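Local coordinates for tailspike protein (Acinetobacter phage vB_ApiP_P1, PDB 6E1R) that probably binds and hydrolyses the capsular polysaccharide of its Acinetobacter host, as the trimeric spike with which the phage meets the cell, at residues Thr178-Ser184 against Leu204-Ala210; Cys198-Ser203 against Asp221-Ser227; Lys437-Phe443 against Ala538-Glu544; Ser447-Ser453 against Asn527-Ala533. All blocks are in the same frame, centred on the assembly; numbering follows the deposited sequence.

Interaction 1 (Thr178-Ser184 against Leu204-Ala210); sequences TATAFRS and LRYGIDA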
# COMPACT_ATOMS: atom_id res chain seq x y z
N THR A 178 34.44 6.78 8.78
CA THR A 178 35.04 7.40 7.61
C THR A 178 34.39 6.84 6.35
O THR A 178 33.73 5.80 6.39
CB THR A 178 36.56 7.18 7.56
OG1 THR A 178 36.84 5.78 7.56
CG2 THR A 178 37.24 7.84 8.75
N ALA A 179 34.59 7.55 5.25
CA ALA A 179 34.21 7.10 3.91
C ALA A 179 32.71 6.91 3.75
O ALA A 179 31.93 7.15 4.68
CB ALA A 179 34.93 5.79 3.58
N THR A 180 32.30 6.50 2.55
CA THR A 180 30.91 6.23 2.23
C THR A 180 30.88 5.38 0.97
O THR A 180 31.87 5.29 0.24
CB THR A 180 30.10 7.52 2.04
OG1 THR A 180 28.75 7.19 1.72
CG2 THR A 180 30.69 8.36 0.92
N ALA A 181 29.73 4.76 0.72
CA ALA A 181 29.59 3.96 -0.49
C ALA A 181 29.41 4.82 -1.73
O ALA A 181 29.89 4.45 -2.81
CB ALA A 181 28.41 2.99 -0.35
N PHE A 182 28.73 5.96 -1.61
CA PHE A 182 28.47 6.83 -2.74
C PHE A 182 28.52 8.29 -2.30
O PHE A 182 28.10 8.63 -1.19
CB PHE A 182 27.10 6.54 -3.37
CG PHE A 182 26.97 5.15 -3.93
CD1 PHE A 182 26.51 4.11 -3.15
CD2 PHE A 182 27.31 4.90 -5.25
CE1 PHE A 182 26.39 2.83 -3.67
CE2 PHE A 182 27.20 3.62 -5.77
CZ PHE A 182 26.74 2.59 -4.98
N ARG A 183 29.03 9.14 -3.18
CA ARG A 183 28.99 10.58 -2.99
C ARG A 183 28.88 11.24 -4.35
O ARG A 183 29.34 10.70 -5.36
CB ARG A 183 30.22 11.11 -2.25
CG ARG A 183 29.99 12.42 -1.52
CD ARG A 183 31.21 12.86 -0.74
NE ARG A 183 31.50 11.97 0.39
CZ ARG A 183 31.01 12.14 1.61
NH1 ARG A 183 30.20 13.15 1.87
NH2 ARG A 183 31.33 11.28 2.57
N SER A 184 28.25 12.42 -4.38
CA SER A 184 27.97 13.12 -5.63
C SER A 184 28.89 14.32 -5.79
O SER A 184 29.13 15.06 -4.83
CB SER A 184 26.51 13.58 -5.68
OG SER A 184 25.63 12.48 -5.80
N LEU A 204 30.86 2.72 8.13
CA LEU A 204 30.79 3.86 7.23
C LEU A 204 30.31 5.10 7.97
O LEU A 204 29.51 5.02 8.91
CB LEU A 204 29.86 3.56 6.06
CG LEU A 204 30.28 2.49 5.05
CD1 LEU A 204 29.11 2.13 4.15
CD2 LEU A 204 31.47 2.97 4.23
N ARG A 205 30.80 6.26 7.54
CA ARG A 205 30.27 7.52 8.06
C ARG A 205 28.88 7.80 7.49
O ARG A 205 27.97 8.21 8.22
CB ARG A 205 31.23 8.66 7.74
CG ARG A 205 30.77 10.02 8.25
CD ARG A 205 30.57 10.01 9.75
NE ARG A 205 30.10 11.30 10.24
CZ ARG A 205 28.81 11.63 10.34
NH1 ARG A 205 27.87 10.76 9.98
NH2 ARG A 205 28.46 12.83 10.79
N TYR A 206 28.70 7.56 6.19
CA TYR A 206 27.40 7.65 5.54
C TYR A 206 27.20 6.39 4.70
O TYR A 206 28.11 5.96 3.99
CB TYR A 206 27.30 8.89 4.64
CG TYR A 206 27.62 10.19 5.34
CD1 TYR A 206 26.67 10.84 6.11
CD2 TYR A 206 28.88 10.76 5.22
CE1 TYR A 206 26.97 12.03 6.74
CE2 TYR A 206 29.18 11.95 5.85
CZ TYR A 206 28.22 12.58 6.61
OH TYR A 206 28.53 13.76 7.24
N GLY A 207 26.01 5.80 4.80
CA GLY A 207 25.69 4.68 3.94
C GLY A 207 25.67 5.10 2.49
O GLY A 207 26.38 4.53 1.66
N ILE A 208 24.86 6.11 2.18
CA ILE A 208 24.81 6.71 0.85
C ILE A 208 24.79 8.22 1.03
O ILE A 208 23.87 8.76 1.66
CB ILE A 208 23.58 6.25 0.04
CG1 ILE A 208 23.64 4.75 -0.22
CG2 ILE A 208 23.49 7.02 -1.26
CD1 ILE A 208 22.45 4.22 -1.00
N ASP A 209 25.79 8.91 0.48
CA ASP A 209 25.84 10.36 0.55
C ASP A 209 25.77 10.97 -0.84
O ASP A 209 26.54 11.88 -1.17
CB ASP A 209 27.10 10.83 1.29
CG ASP A 209 26.99 12.26 1.78
OD1 ASP A 209 25.95 12.90 1.53
OD2 ASP A 209 27.94 12.74 2.42
N ALA A 210 24.86 10.47 -1.67
CA ALA A 210 24.70 10.93 -3.04
C ALA A 210 23.27 11.41 -3.26
O ALA A 210 22.37 11.13 -2.47
CB ALA A 210 25.05 9.82 -4.04

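Interaction 2 (Cys198-Ser203 against Asp221-Ser227); sequences CVFDRS and DFGTYMS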
# COMPACT_ATOMS: atom_id res chain seq x y z
N CYS A 198 21.72 -5.09 -0.82
CA CYS A 198 23.00 -4.49 -0.49
C CYS A 198 23.06 -4.16 0.99
O CYS A 198 22.08 -3.68 1.58
CB CYS A 198 23.24 -3.24 -1.33
SG CYS A 198 23.47 -3.56 -3.10
N VAL A 199 24.21 -4.42 1.60
CA VAL A 199 24.42 -4.20 3.02
C VAL A 199 25.37 -3.02 3.19
O VAL A 199 26.36 -2.90 2.46
CB VAL A 199 24.98 -5.46 3.71
CG1 VAL A 199 25.17 -5.22 5.20
CG2 VAL A 199 24.05 -6.64 3.47
N PHE A 200 25.06 -2.16 4.15
CA PHE A 200 25.86 -0.97 4.44
C PHE A 200 26.35 -1.08 5.88
O PHE A 200 25.57 -0.94 6.82
CB PHE A 200 25.04 0.30 4.21
CG PHE A 200 24.62 0.49 2.78
CD1 PHE A 200 23.50 -0.17 2.28
CD2 PHE A 200 25.34 1.32 1.94
CE1 PHE A 200 23.12 0.00 0.96
CE2 PHE A 200 24.95 1.50 0.62
CZ PHE A 200 23.84 0.84 0.13
N ASP A 201 27.65 -1.34 6.03
CA ASP A 201 28.22 -1.56 7.35
C ASP A 201 28.20 -0.27 8.17
O ASP A 201 28.37 0.83 7.64
CB ASP A 201 29.65 -2.09 7.22
CG ASP A 201 30.17 -2.69 8.51
OD1 ASP A 201 30.42 -1.92 9.46
OD2 ASP A 201 30.33 -3.93 8.57
N ARG A 202 28.01 -0.43 9.48
CA ARG A 202 27.96 0.72 10.37
C ARG A 202 29.30 1.43 10.51
O ARG A 202 29.34 2.54 11.05
CB ARG A 202 27.46 0.29 11.75
CG ARG A 202 26.46 1.24 12.39
CD ARG A 202 26.21 0.85 13.84
NE ARG A 202 26.04 -0.60 13.99
CZ ARG A 202 26.25 -1.25 15.13
NH1 ARG A 202 26.65 -0.60 16.21
NH2 ARG A 202 26.07 -2.57 15.18
N SER A 203 30.38 0.81 10.04
CA SER A 203 31.69 1.46 10.05
C SER A 203 31.73 2.67 9.13
O SER A 203 32.56 3.56 9.34
CB SER A 203 32.78 0.46 9.66
OG SER A 203 32.48 -0.15 8.42
N ASP A 221 20.22 -3.36 3.98
CA ASP A 221 20.47 -3.25 5.41
C ASP A 221 21.40 -2.08 5.67
O ASP A 221 22.44 -1.95 5.01
CB ASP A 221 21.06 -4.55 5.98
CG ASP A 221 21.15 -4.54 7.49
OD1 ASP A 221 21.90 -3.70 8.03
OD2 ASP A 221 20.46 -5.36 8.13
N PHE A 222 21.04 -1.24 6.64
CA PHE A 222 21.81 -0.05 6.99
C PHE A 222 22.15 -0.10 8.47
O PHE A 222 21.30 0.19 9.32
CB PHE A 222 21.04 1.22 6.65
CG PHE A 222 20.83 1.45 5.18
CD1 PHE A 222 19.78 0.84 4.51
CD2 PHE A 222 21.68 2.28 4.47
CE1 PHE A 222 19.59 1.05 3.16
CE2 PHE A 222 21.49 2.49 3.12
CZ PHE A 222 20.44 1.88 2.46
N GLY A 223 23.39 -0.49 8.78
CA GLY A 223 23.93 -0.34 10.12
C GLY A 223 23.65 -1.45 11.10
O GLY A 223 23.90 -1.26 12.30
N THR A 224 23.14 -2.60 10.66
CA THR A 224 22.93 -3.70 11.59
C THR A 224 24.26 -4.30 12.02
O THR A 224 24.50 -4.51 13.22
CB THR A 224 22.04 -4.77 10.97
OG1 THR A 224 20.79 -4.19 10.57
CG2 THR A 224 21.77 -5.89 11.97
N TYR A 225 25.14 -4.57 11.06
CA TYR A 225 26.43 -5.18 11.32
C TYR A 225 27.52 -4.11 11.30
O TYR A 225 27.41 -3.10 10.60
CB TYR A 225 26.74 -6.27 10.29
CG TYR A 225 25.67 -7.33 10.20
CD1 TYR A 225 25.68 -8.43 11.06
CD2 TYR A 225 24.63 -7.23 9.28
CE1 TYR A 225 24.70 -9.40 10.99
CE2 TYR A 225 23.65 -8.20 9.21
CZ TYR A 225 23.69 -9.28 10.06
OH TYR A 225 22.71 -10.25 9.99
N MSE A 226 28.57 -4.35 12.07
CA MSE A 226 29.64 -3.37 12.22
C MSE A 226 31.00 -4.06 12.25
O MSE A 226 31.35 -4.71 13.23
CB MSE A 226 29.43 -2.55 13.49
CG MSE A 226 30.24 -1.26 13.55
SE MSE A 226 30.25 -0.49 15.34
CE MSE A 226 29.49 1.25 14.94
N SER A 227 31.77 -3.91 11.16
CA SER A 227 33.06 -4.58 11.08
C SER A 227 34.07 -3.96 12.03
O SER A 227 34.78 -4.68 12.75
CB SER A 227 33.58 -4.54 9.64
OG SER A 227 33.90 -3.22 9.25

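Interaction 3 (Lys437-Phe443 against Ala538-Glu544); sequences KTINRDF and AGRFAME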
# COMPACT_ATOMS: atom_id res chain seq x y z
N LYS A 437 -20.70 32.29 18.76
CA LYS A 437 -20.34 32.95 20.01
C LYS A 437 -19.97 34.40 19.72
O LYS A 437 -19.18 34.67 18.81
CB LYS A 437 -19.15 32.24 20.67
CG LYS A 437 -18.66 32.86 21.97
CD LYS A 437 -19.50 32.47 23.16
CE LYS A 437 -18.74 32.70 24.46
NZ LYS A 437 -17.49 31.89 24.52
N THR A 438 -20.55 35.32 20.48
CA THR A 438 -20.20 36.73 20.41
C THR A 438 -19.91 37.20 21.83
O THR A 438 -20.77 37.09 22.71
CB THR A 438 -21.31 37.56 19.78
OG1 THR A 438 -21.75 36.92 18.57
CG2 THR A 438 -20.80 38.95 19.44
N ILE A 439 -18.70 37.73 22.04
CA ILE A 439 -18.29 38.15 23.37
C ILE A 439 -18.12 39.67 23.40
O ILE A 439 -18.28 40.34 22.37
CB ILE A 439 -16.99 37.45 23.80
CG1 ILE A 439 -15.83 37.86 22.89
CG2 ILE A 439 -17.17 35.94 23.78
CD1 ILE A 439 -14.47 37.39 23.38
N ASN A 440 -17.81 40.20 24.58
CA ASN A 440 -17.54 41.63 24.76
C ASN A 440 -18.73 42.48 24.32
O ASN A 440 -18.57 43.55 23.72
CB ASN A 440 -16.27 42.06 24.03
CG ASN A 440 -15.05 41.27 24.48
OD1 ASN A 440 -15.03 40.71 25.58
ND2 ASN A 440 -14.04 41.21 23.62
N ARG A 441 -19.94 42.01 24.62
CA ARG A 441 -21.15 42.78 24.38
C ARG A 441 -21.35 43.71 25.56
O ARG A 441 -21.90 43.33 26.60
CB ARG A 441 -22.35 41.86 24.18
CG ARG A 441 -22.18 40.83 23.06
CD ARG A 441 -22.08 41.49 21.69
NE ARG A 441 -20.74 41.99 21.40
CZ ARG A 441 -20.41 42.70 20.33
NH1 ARG A 441 -21.34 43.00 19.42
NH2 ARG A 441 -19.17 43.11 20.16
N ASP A 442 -20.89 44.95 25.42
CA ASP A 442 -20.89 45.92 26.50
C ASP A 442 -22.14 46.79 26.41
O ASP A 442 -22.41 47.40 25.38
CB ASP A 442 -19.63 46.79 26.44
CG ASP A 442 -18.36 45.96 26.40
OD1 ASP A 442 -18.33 44.89 27.04
OD2 ASP A 442 -17.40 46.37 25.72
N PHE A 443 -22.91 46.83 27.50
CA PHE A 443 -24.18 47.52 27.54
C PHE A 443 -24.16 48.63 28.59
O PHE A 443 -23.48 48.52 29.62
CB PHE A 443 -25.33 46.57 27.87
CG PHE A 443 -25.64 45.58 26.78
CD1 PHE A 443 -24.95 44.38 26.70
CD2 PHE A 443 -26.62 45.85 25.85
CE1 PHE A 443 -25.23 43.47 25.70
CE2 PHE A 443 -26.91 44.94 24.85
CZ PHE A 443 -26.21 43.75 24.77
N ALA A 538 -26.55 46.23 32.75
CA ALA A 538 -25.44 47.00 32.21
C ALA A 538 -24.14 46.27 32.51
O ALA A 538 -23.98 45.69 33.59
CB ALA A 538 -25.40 48.41 32.80
N GLY A 539 -23.22 46.29 31.54
CA GLY A 539 -21.92 45.67 31.69
C GLY A 539 -21.59 44.83 30.47
O GLY A 539 -22.20 44.97 29.41
N ARG A 540 -20.61 43.95 30.64
CA ARG A 540 -20.13 43.10 29.56
C ARG A 540 -20.81 41.74 29.62
O ARG A 540 -20.81 41.08 30.66
CB ARG A 540 -18.61 42.93 29.64
CG ARG A 540 -18.05 41.90 28.66
CD ARG A 540 -16.57 42.12 28.43
NE ARG A 540 -16.35 43.39 27.74
CZ ARG A 540 -15.16 43.83 27.34
NH1 ARG A 540 -14.07 43.09 27.54
NH2 ARG A 540 -15.05 45.00 26.72
N PHE A 541 -21.39 41.33 28.50
CA PHE A 541 -22.11 40.07 28.39
C PHE A 541 -21.62 39.31 27.16
O PHE A 541 -20.88 39.84 26.33
CB PHE A 541 -23.63 40.30 28.31
CG PHE A 541 -24.21 40.95 29.53
CD1 PHE A 541 -24.18 42.32 29.69
CD2 PHE A 541 -24.79 40.18 30.53
CE1 PHE A 541 -24.71 42.92 30.82
CE2 PHE A 541 -25.33 40.77 31.66
CZ PHE A 541 -25.29 42.14 31.80
N ALA A 542 -22.03 38.05 27.06
CA ALA A 542 -21.65 37.20 25.94
C ALA A 542 -22.83 36.31 25.57
O ALA A 542 -23.43 35.67 26.43
CB ALA A 542 -20.43 36.34 26.29
N MSE A 543 -23.14 36.26 24.27
CA MSE A 543 -24.25 35.45 23.78
C MSE A 543 -23.76 34.21 23.04
O MSE A 543 -22.67 34.19 22.47
CB MSE A 543 -25.15 36.27 22.86
CG MSE A 543 -26.13 37.19 23.57
SE MSE A 543 -25.28 38.68 24.49
CE MSE A 543 -26.82 39.86 24.65
N GLU A 544 -24.59 33.16 23.07
CA GLU A 544 -24.36 31.96 22.28
C GLU A 544 -25.65 31.62 21.56
O GLU A 544 -26.68 31.38 22.20
CB GLU A 544 -23.92 30.79 23.17
CG GLU A 544 -22.53 30.94 23.74
CD GLU A 544 -22.15 29.82 24.69
OE1 GLU A 544 -22.84 29.65 25.71
OE2 GLU A 544 -21.15 29.12 24.42
O HOH W 1 -17.83 38.99 26.98

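Interaction 4 (Ser447-Ser453 against Asn527-Ala533); sequences SSVGVAS and NVLVATA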
# COMPACT_ATOMS: atom_id res chain seq x y z
N SER A 447 -29.20 50.30 26.43
CA SER A 447 -28.47 50.38 25.17
C SER A 447 -28.70 49.12 24.33
O SER A 447 -29.15 48.08 24.82
CB SER A 447 -26.98 50.57 25.43
OG SER A 447 -26.39 49.40 25.96
N SER A 448 -28.37 49.24 23.04
CA SER A 448 -28.55 48.16 22.08
C SER A 448 -27.20 47.79 21.48
O SER A 448 -26.42 48.67 21.10
CB SER A 448 -29.54 48.56 20.98
OG SER A 448 -30.81 48.85 21.52
N VAL A 449 -26.93 46.48 21.39
CA VAL A 449 -25.68 45.97 20.84
C VAL A 449 -26.01 44.83 19.89
O VAL A 449 -26.80 43.94 20.22
CB VAL A 449 -24.73 45.48 21.95
CG1 VAL A 449 -23.47 44.89 21.35
CG2 VAL A 449 -24.38 46.62 22.90
N GLY A 450 -25.39 44.85 18.71
CA GLY A 450 -25.58 43.77 17.76
C GLY A 450 -24.87 42.51 18.21
O GLY A 450 -23.78 42.55 18.77
N VAL A 451 -25.52 41.37 17.97
CA VAL A 451 -25.01 40.07 18.39
C VAL A 451 -24.51 39.25 17.21
O VAL A 451 -23.41 38.71 17.24
CB VAL A 451 -26.08 39.29 19.19
CG1 VAL A 451 -25.61 37.87 19.47
CG2 VAL A 451 -26.40 40.02 20.49
N ALA A 452 -25.31 39.15 16.15
CA ALA A 452 -24.94 38.35 14.99
C ALA A 452 -25.71 38.83 13.78
O ALA A 452 -26.72 39.54 13.89
CB ALA A 452 -25.19 36.86 15.23
N SER A 453 -25.22 38.45 12.60
CA SER A 453 -25.88 38.74 11.34
C SER A 453 -26.69 37.53 10.90
O SER A 453 -26.21 36.39 10.97
CB SER A 453 -24.87 39.11 10.26
OG SER A 453 -24.16 40.29 10.60
N ASN A 527 -30.11 43.35 8.94
CA ASN A 527 -30.33 41.94 9.27
C ASN A 527 -29.44 41.47 10.43
O ASN A 527 -28.98 40.33 10.46
CB ASN A 527 -30.14 41.04 8.05
CG ASN A 527 -31.14 41.34 6.94
OD1 ASN A 527 -32.29 40.91 7.00
ND2 ASN A 527 -30.70 42.08 5.93
N VAL A 528 -29.19 42.37 11.38
CA VAL A 528 -28.38 42.06 12.55
C VAL A 528 -29.31 41.79 13.73
O VAL A 528 -30.23 42.57 14.01
CB VAL A 528 -27.41 43.21 12.87
CG1 VAL A 528 -26.65 42.92 14.16
CG2 VAL A 528 -26.44 43.42 11.72
N LEU A 529 -29.07 40.68 14.43
CA LEU A 529 -29.80 40.38 15.66
C LEU A 529 -29.31 41.30 16.76
O LEU A 529 -28.16 41.18 17.21
CB LEU A 529 -29.62 38.91 16.04
CG LEU A 529 -30.35 38.44 17.30
CD1 LEU A 529 -31.85 38.51 17.10
CD2 LEU A 529 -29.91 37.04 17.69
N VAL A 530 -30.16 42.22 17.20
CA VAL A 530 -29.79 43.25 18.16
C VAL A 530 -30.39 42.91 19.52
O VAL A 530 -31.55 42.51 19.62
CB VAL A 530 -30.26 44.64 17.68
CG1 VAL A 530 -29.86 45.71 18.69
CG2 VAL A 530 -29.69 44.95 16.31
N ALA A 531 -29.58 43.08 20.57
CA ALA A 531 -30.02 42.90 21.94
C ALA A 531 -30.05 44.25 22.64
O ALA A 531 -29.09 45.01 22.56
CB ALA A 531 -29.09 41.94 22.69
N THR A 532 -31.16 44.54 23.31
CA THR A 532 -31.34 45.79 24.04
C THR A 532 -31.47 45.49 25.53
O THR A 532 -32.31 44.68 25.93
CB THR A 532 -32.58 46.55 23.55
OG1 THR A 532 -32.46 46.78 22.14
CG2 THR A 532 -32.71 47.88 24.27
N ALA A 533 -30.64 46.15 26.34
CA ALA A 533 -30.63 45.89 27.77
C ALA A 533 -31.97 46.24 28.40
O ALA A 533 -32.62 47.23 28.03
CB ALA A 533 -29.51 46.69 28.44

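Interaction 1 (Thr178-Ser184 against Leu204-Ala210)
Thr180 OG1 donates to Tyr206 O over 2.7 Å, the shortest sound polar bond between Thr178-Ser184 and Leu204-Ala210. With chi1 at 180° the hydroxyl stands opposite Thr180 N and reaches the carbonyl from above its plane. Backbone bonds run on both sides of it. Arg205 N is shared between two acceptors, Thr178 O and Ala179 O, each at 3.2 Å. Further on, Asp209 N meets Phe182 O at 2.9 Å, while the bond from Ala181 N to Gly207 O is weak.

Beyond Thr180, Arg183 pairs with Asp209 as a salt bridge, but its modelled geometry is doubtful. Arg183 NH2 also comes to 3.6 Å from Tyr206 CD2, ring and guanidinium standing 81° apart.

An apolar patch completes the contact: Phe182 CD1 lies 4.2 Å from Ile208 CG1, the two side chains running side by side, and Phe182 CB is 3.9 Å from Ala210 CB. Phe166 meets the Phe182 ring edge-to-face.

The two segments lie on adjacent coils of a parallel beta-helix, as in other phage tailspikes. The shared Arg205 N, the Thr180 hydroxyl bond and the weak bond from Ala181 N to Gly207 O all depart from regular strand pairing, so the coils are held here by backbone and hydroxyl bonds of mixed kind, with a less certain ionic pair.

Interaction 2 (Cys198-Ser203 against Asp221-Ser227)
Arg202 lies across the turn Gly223-Met226, and its CB starts 3.7 Å from CG of Met226, a selenomethionine. CG passes Gly223 CA, and CD comes to 3.5 Å from Met226 CE. A bend at chi3 (-44°) then swings the guanidinium toward backbone carbonyls: NE donates to Gly223 O at 2.8 Å, the oxygen tilted from the guanidinium plane, and NH2 donates to Thr224 O at 3.2 Å, this time in that plane. NH1 passes near Met226 SE, which covers one guanidinium face. The backbone of Arg202 adds a nearly straight bond, N to Tyr225 O (171°).

Before this turn the segments are paired parallel strands on successive coils of the beta-helix, Val199 beside Asp221 and Phe200 beside Phe222. The two phenyl rings make an offset stack, centroids 4.4 Å apart and planes at 4°. Phe171 and Phe258 continue this aromatic column on the coils before and after.

Asp201 OD1 collects three donors. Ser227 N meets the syn lone pair of OD1 at 2.9 Å, Ser203 N the anti lone pair, in an Asx turn, and Ser203 OG arrives from above the carboxylate plane. Tyr225 OH bonds to Gln192 of the second subunit.

Interaction 3 (Lys437-Phe443 against Ala538-Glu544)
Backbone bonds tie Lys437-Phe443 to Ala538-Glu544 as antiparallel strands whose axes make an angle of 137°. Thr438 and Met543 form one hydrogen-bonded pair, Arg441 and Phe541 a second, Phe443 and Gly539 a third. From Thr438 to Arg441 is three residue steps, whereas Met543 to Phe541 is two, which is the evidence for a beta bulge. At the bulge Asn440 N does not bond directly to the opposite strand; a water takes its hydrogen at 2.7 Å and donates to Phe541 O at 3.2 Å.

The ionic contact is a side-on grip by Arg540 on Asp442. NE donates to OD1 at 2.6 Å along its syn lone pair, and NH2 to OD2 at 2.9 Å. Carboxylate and guanidinium planes are only 13° apart, and the two bonds together hold the two groups nearly coplanar. The Asn440 amide lies over one guanidinium face.

Apolar contacts occupy the other side of the strands. Phe443 CD1 approaches Phe541 CD1 at 3.7 Å, the rings oblique to each other at 73°. From the opposite direction selenomethionine Met543 brings CE to 3.9 Å from Phe443 CZ, while its SE passes Arg441 CG.

Within this chain, strand 435-443 lies at the border of a five-stranded antiparallel sheet, and strand 539-548 lies between it and strand 465-474. The side carrying Phe443, Phe541 and Met543 packs on strands 448-455, 519-523 and 528-533. Phe519 meets both phenyl rings, edge-to-face with Phe541.

Interaction 4 (Ser447-Ser453 against Asn527-Ala533)
In the four-stranded antiparallel sheet of the C-terminal beta-sandwich, Ser447-Ser453 and Asn527-Ala533 lie on the two central strands, 448-455 and 528-533, whose axes here make an angle of 145°. Val449 and Ala531 form a hydrogen-bonded pair, both bonds 2.9 Å long; Ala533 N reaches Ser447 O at the end of the pairing. At the other end Leu529 faces two residues at once. Its O accepts from Val451 N at 2.8 Å while its N donates to Ala452 O at 2.7 Å, an arrangement with the form of a classic beta bulge, in which Val451 has a helix-like psi of -49°.

Ser448 and Thr532 sit opposite each other in a non-hydrogen-bonded pair, and their hydroxyls add a side-chain bond across it: Ser448 OG and Thr532 OG1 are hydrogen-bonded at 2.7 Å. Both oxygens lie anti to their own carbonyl carbon, which turns them toward each other across the strands. On the same face Val530 CG1 rests 3.7 Å from Ser448 CB. Further along, Val528 CG1 projects over Gly450 and comes to 3.9 Å from Gly450 CA.

The other face is apolar, with Val451 CG2 4.0 Å from Ala531 CB. Trp521 of strand 519-523 covers Val451, Leu529 and Ala531, and Met543 of strand 539-548 reaches Val451 and Ala531 from the facing sheet. Strand 519-523 flanks 528-533, while the short strand 552-553 lies beyond 448-455.

How the interactions relate
The four contacts form two pairs on opposite sides of the chain's centre. Interactions 1 and 2 have centres 12 Å apart in the beta-helix and touch through Phe200, whose CE2 lies 3.6 Å from Ile208 CG1; their segments alternate along the chain, as successive coils require. Interactions 3 and 4 are 10 Å apart, centre to centre, in the C-terminal sandwich. Interaction 4 is nested in the loop that interaction 3 closes, and polar links probably join them: Arg441 NH1 to Gly450 O at 2.6 Å and Thr438 OG1 to Val451 O at 2.8 Å. Beta-helix and antiparallel sandwich are separate domains, the centres of interactions 1 and 3 about 65 Å apart.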